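Local coordinates for probable leucine/isoleucine/valine-binding protein (Rhodopirellula baltica, PDB 4KV7) that probably binds leucine, isoleucine or valine, or a related small ligand, as a periplasmic solute-binding protein of the leucine-binding family, at residues S230-M235 and P243-V248. The protein carries 1 engineered substitution. Residues are numbered along the deposited sequence; the frame is centred on the assembly and turned at random.
Sequences SKLIRM and PQFLAV
Ile-233 sets its CG1 methylene squarely over the centre of one face of the Phe-245 ring. The evidence is a CH-pi geometry in which CG1 lies 3.8 Å from the ring centroid and only 3° off the normal, nearly equidistant from all six ring carbons. Having CG1 anti to the carbonyl carbon (chi1 -70°) places the methylene there, and the two side chains point in opposing senses as they pass. Leu-232 comes in at a slant: its CD1 reaches Phe-245 CE1 at 3.7 Å. On the ring's opposite face, Pro-243 CG sits 3.6 Å above the plane, displaced from the ring centre, which leaves the phenyl group between proline and isoleucine. A serine in place of Phe-245 would probably open a gap between Pro-243 and Ile-233 and deprive Leu-232 CD1 of its aromatic neighbour. Away from the ring, Gln-244 NE2 donates to the backbone atom Phe-245 O at 3.0 Å. The contact packs helix 226-238 onto strand 244-247 within a beta-alpha-beta crossover that starts at strand 219-223, its parallel neighbour in a mixed sheet of the periplasmic-binding-protein fold; Val-220 of that strand touches Phe-245, while Leu-260 of helix 253-260 meets Ile-233.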
ATOM      1  N   SER A 230      -4.233   7.399 -14.674  1.00 11.63           N
ATOM      2  CA  SER A 230      -5.041   7.024 -15.828  0.73 12.09           C
ATOM      3  C   SER A 230      -5.115   8.163 -16.827  1.00 14.40           C
ATOM      4  O   SER A 230      -4.994   7.956 -18.038  1.00 14.52           O
ATOM      5  CB  SER A 230      -6.459   6.650 -15.409  0.73 12.77           C
ATOM      6  OG  SER A 230      -6.469   5.464 -14.652  0.73 13.32           O
ATOM      7  N   LYS A 231      -5.336   9.376 -16.331  1.00 12.99           N
ATOM      8  CA  LYS A 231      -5.404  10.530 -17.203  1.00 14.41           C
ATOM      9  C   LYS A 231      -4.077  10.792 -17.906  1.00 13.82           C
ATOM     10  O   LYS A 231      -4.043  11.116 -19.083  1.00 14.75           O
ATOM     11  CB  LYS A 231      -5.846  11.765 -16.424  1.00 15.04           C
ATOM     12  CG  LYS A 231      -5.980  12.985 -17.309  1.00 16.57           C
ATOM     13  CD  LYS A 231      -6.706  14.114 -16.635  1.00 19.89           C
ATOM     14  CE  LYS A 231      -6.680  15.354 -17.498  1.00 23.91           C
ATOM     15  NZ  LYS A 231      -7.193  16.520 -16.740  1.00 28.67           N
ATOM     16  N   LEU A 232      -2.981  10.660 -17.174  1.00 12.81           N
ATOM     17  CA  LEU A 232      -1.656  10.832 -17.748  1.00 12.79           C
ATOM     18  C   LEU A 232      -1.437   9.848 -18.904  1.00 13.36           C
ATOM     19  O   LEU A 232      -0.965  10.229 -19.972  1.00 14.12           O
ATOM     20  CB  LEU A 232      -0.607  10.660 -16.646  1.00 13.12           C
ATOM     21  CG  LEU A 232       0.873  10.906 -16.964  1.00 13.47           C
ATOM     22  CD1 LEU A 232       1.497   9.742 -17.714  1.00 15.17           C
ATOM     23  CD2 LEU A 232       1.093  12.216 -17.705  1.00 15.57           C
ATOM     24  N   ILE A 233      -1.763   8.581 -18.681  1.00 13.42           N
ATOM     25  CA  ILE A 233      -1.578   7.566 -19.713  1.00 15.03           C
ATOM     26  C   ILE A 233      -2.436   7.836 -20.945  1.00 16.41           C
ATOM     27  O   ILE A 233      -1.953   7.729 -22.079  1.00 17.52           O
ATOM     28  CB  ILE A 233      -1.817   6.165 -19.163  1.00 15.28           C
ATOM     29  CG1 ILE A 233      -0.669   5.810 -18.215  1.00 14.31           C
ATOM     30  CG2 ILE A 233      -1.909   5.145 -20.298  1.00 18.18           C
ATOM     31  CD1 ILE A 233      -0.951   4.630 -17.328  1.00 21.50           C
ATOM     32  N   ARG A 234      -3.696   8.214 -20.737  1.00 15.17           N
ATOM     33  CA  ARG A 234      -4.570   8.557 -21.852  1.00 17.42           C
ATOM     34  C   ARG A 234      -4.000   9.722 -22.646  1.00 16.45           C
ATOM     35  O   ARG A 234      -3.978   9.699 -23.877  1.00 18.34           O
ATOM     36  CB  ARG A 234      -5.972   8.929 -21.357  1.00 19.69           C
ATOM     37  CG  ARG A 234      -6.829   7.743 -20.965  1.00 20.96           C
ATOM     38  CD  ARG A 234      -8.290   8.134 -20.786  1.00 23.51           C
ATOM     39  NE  ARG A 234      -9.089   7.010 -20.304  1.00 28.22           N
ATOM     40  CZ  ARG A 234      -9.637   6.085 -21.087  1.00 30.05           C
ATOM     41  NH1 ARG A 234      -9.482   6.141 -22.405  1.00 35.55           N
ATOM     42  NH2 ARG A 234     -10.344   5.097 -20.548  1.00 30.23           N
HETATM   43  N   MSE A 235      -3.548  10.748 -21.933  1.00 16.07           N
HETATM   44  CA  MSE A 235      -3.020  11.945 -22.578  1.00 17.54           C
HETATM   45  C   MSE A 235      -1.691  11.712 -23.269  1.00 17.24           C
HETATM   46  O   MSE A 235      -1.424  12.284 -24.326  1.00 19.05           O
HETATM   47  CB  MSE A 235      -2.894  13.076 -21.569  1.00 18.47           C
HETATM   48  CG  MSE A 235      -4.231  13.634 -21.167  1.00 22.64           C
HETATM   49 SE   MSE A 235      -4.080  15.288 -20.170  1.00 46.76          SE
HETATM   50  CE  MSE A 235      -2.385  15.886 -20.803  1.00 16.51           C
ATOM     51  N   PRO A 243       5.770   5.274 -23.809  1.00 18.47           N
ATOM     52  CA  PRO A 243       6.864   4.603 -23.107  1.00 16.96           C
ATOM     53  C   PRO A 243       6.333   3.386 -22.366  1.00 17.16           C
ATOM     54  O   PRO A 243       5.119   3.181 -22.315  1.00 18.67           O
ATOM     55  CB  PRO A 243       7.279   5.647 -22.077  1.00 16.62           C
ATOM     56  CG  PRO A 243       5.966   6.310 -21.718  1.00 15.62           C
ATOM     57  CD  PRO A 243       5.247   6.423 -23.045  1.00 17.44           C
ATOM     58  N   GLN A 244       7.222   2.597 -21.780  1.00 16.27           N
ATOM     59  CA  GLN A 244       6.786   1.594 -20.820  1.00 16.03           C
ATOM     60  C   GLN A 244       6.381   2.305 -19.537  1.00 13.97           C
ATOM     61  O   GLN A 244       7.203   2.979 -18.916  1.00 14.74           O
ATOM     62  CB  GLN A 244       7.920   0.619 -20.523  1.00 16.38           C
ATOM     63  CG  GLN A 244       7.592  -0.388 -19.433  1.00 17.07           C
ATOM     64  CD  GLN A 244       6.503  -1.358 -19.849  1.00 16.85           C
ATOM     65  OE1 GLN A 244       6.683  -2.140 -20.776  1.00 19.81           O
ATOM     66  NE2 GLN A 244       5.375  -1.328 -19.146  1.00 15.82           N
ATOM     67  N   PHE A 245       5.119   2.160 -19.139  1.00 13.28           N
ATOM     68  CA  PHE A 245       4.645   2.718 -17.876  1.00 12.29           C
ATOM     69  C   PHE A 245       4.772   1.673 -16.785  1.00 11.69           C
ATOM     70  O   PHE A 245       4.464   0.500 -17.007  1.00 13.79           O
ATOM     71  CB  PHE A 245       3.189   3.176 -17.998  1.00 13.46           C
ATOM     72  CG  PHE A 245       3.011   4.402 -18.848  1.00 13.60           C
ATOM     73  CD1 PHE A 245       3.391   5.644 -18.366  1.00 14.22           C
ATOM     74  CD2 PHE A 245       2.471   4.314 -20.120  1.00 15.53           C
ATOM     75  CE1 PHE A 245       3.230   6.777 -19.126  1.00 15.57           C
ATOM     76  CE2 PHE A 245       2.308   5.450 -20.890  1.00 16.41           C
ATOM     77  CZ  PHE A 245       2.690   6.685 -20.387  1.00 17.18           C
ATOM     78  N   LEU A 246       5.232   2.099 -15.616  1.00 10.77           N
ATOM     79  CA  LEU A 246       5.335   1.210 -14.459  1.00 10.64           C
ATOM     80  C   LEU A 246       4.700   1.887 -13.261  1.00 12.08           C
ATOM     81  O   LEU A 246       5.100   2.991 -12.889  1.00 17.55           O
ATOM     82  CB  LEU A 246       6.791   0.888 -14.113  1.00 12.53           C
ATOM     83  CG  LEU A 246       7.625   0.259 -15.232  1.00 11.78           C
ATOM     84  CD1 LEU A 246       8.396   1.311 -16.030  1.00 13.21           C
ATOM     85  CD2 LEU A 246       8.573  -0.788 -14.668  1.00 14.69           C
ATOM     86  N   ALA A 247       3.736   1.222 -12.632  1.00  9.73           N
ATOM     87  CA  ALA A 247       2.999   1.785 -11.506  1.00  9.71           C
ATOM     88  C   ALA A 247       3.477   1.155 -10.209  1.00  8.83           C
ATOM     89  O   ALA A 247       3.587  -0.074 -10.110  1.00  9.52           O
ATOM     90  CB  ALA A 247       1.520   1.521 -11.687  1.00 10.43           C
ATOM     91  N   VAL A 248       3.732   1.974  -9.198  1.00  8.02           N
ATOM     92  CA  VAL A 248       4.001   1.413  -7.875  1.00  8.16           C
ATOM     93  C   VAL A 248       2.709   0.881  -7.268  1.00  7.78           C
ATOM     94  O   VAL A 248       1.594   1.162  -7.751  1.00  8.38           O
ATOM     95  CB  VAL A 248       4.696   2.405  -6.913  1.00  8.83           C
ATOM     96  CG1 VAL A 248       6.046   2.852  -7.483  1.00 10.36           C
ATOM     97  CG2 VAL A 248       3.809   3.592  -6.594  1.00  9.55           C
TER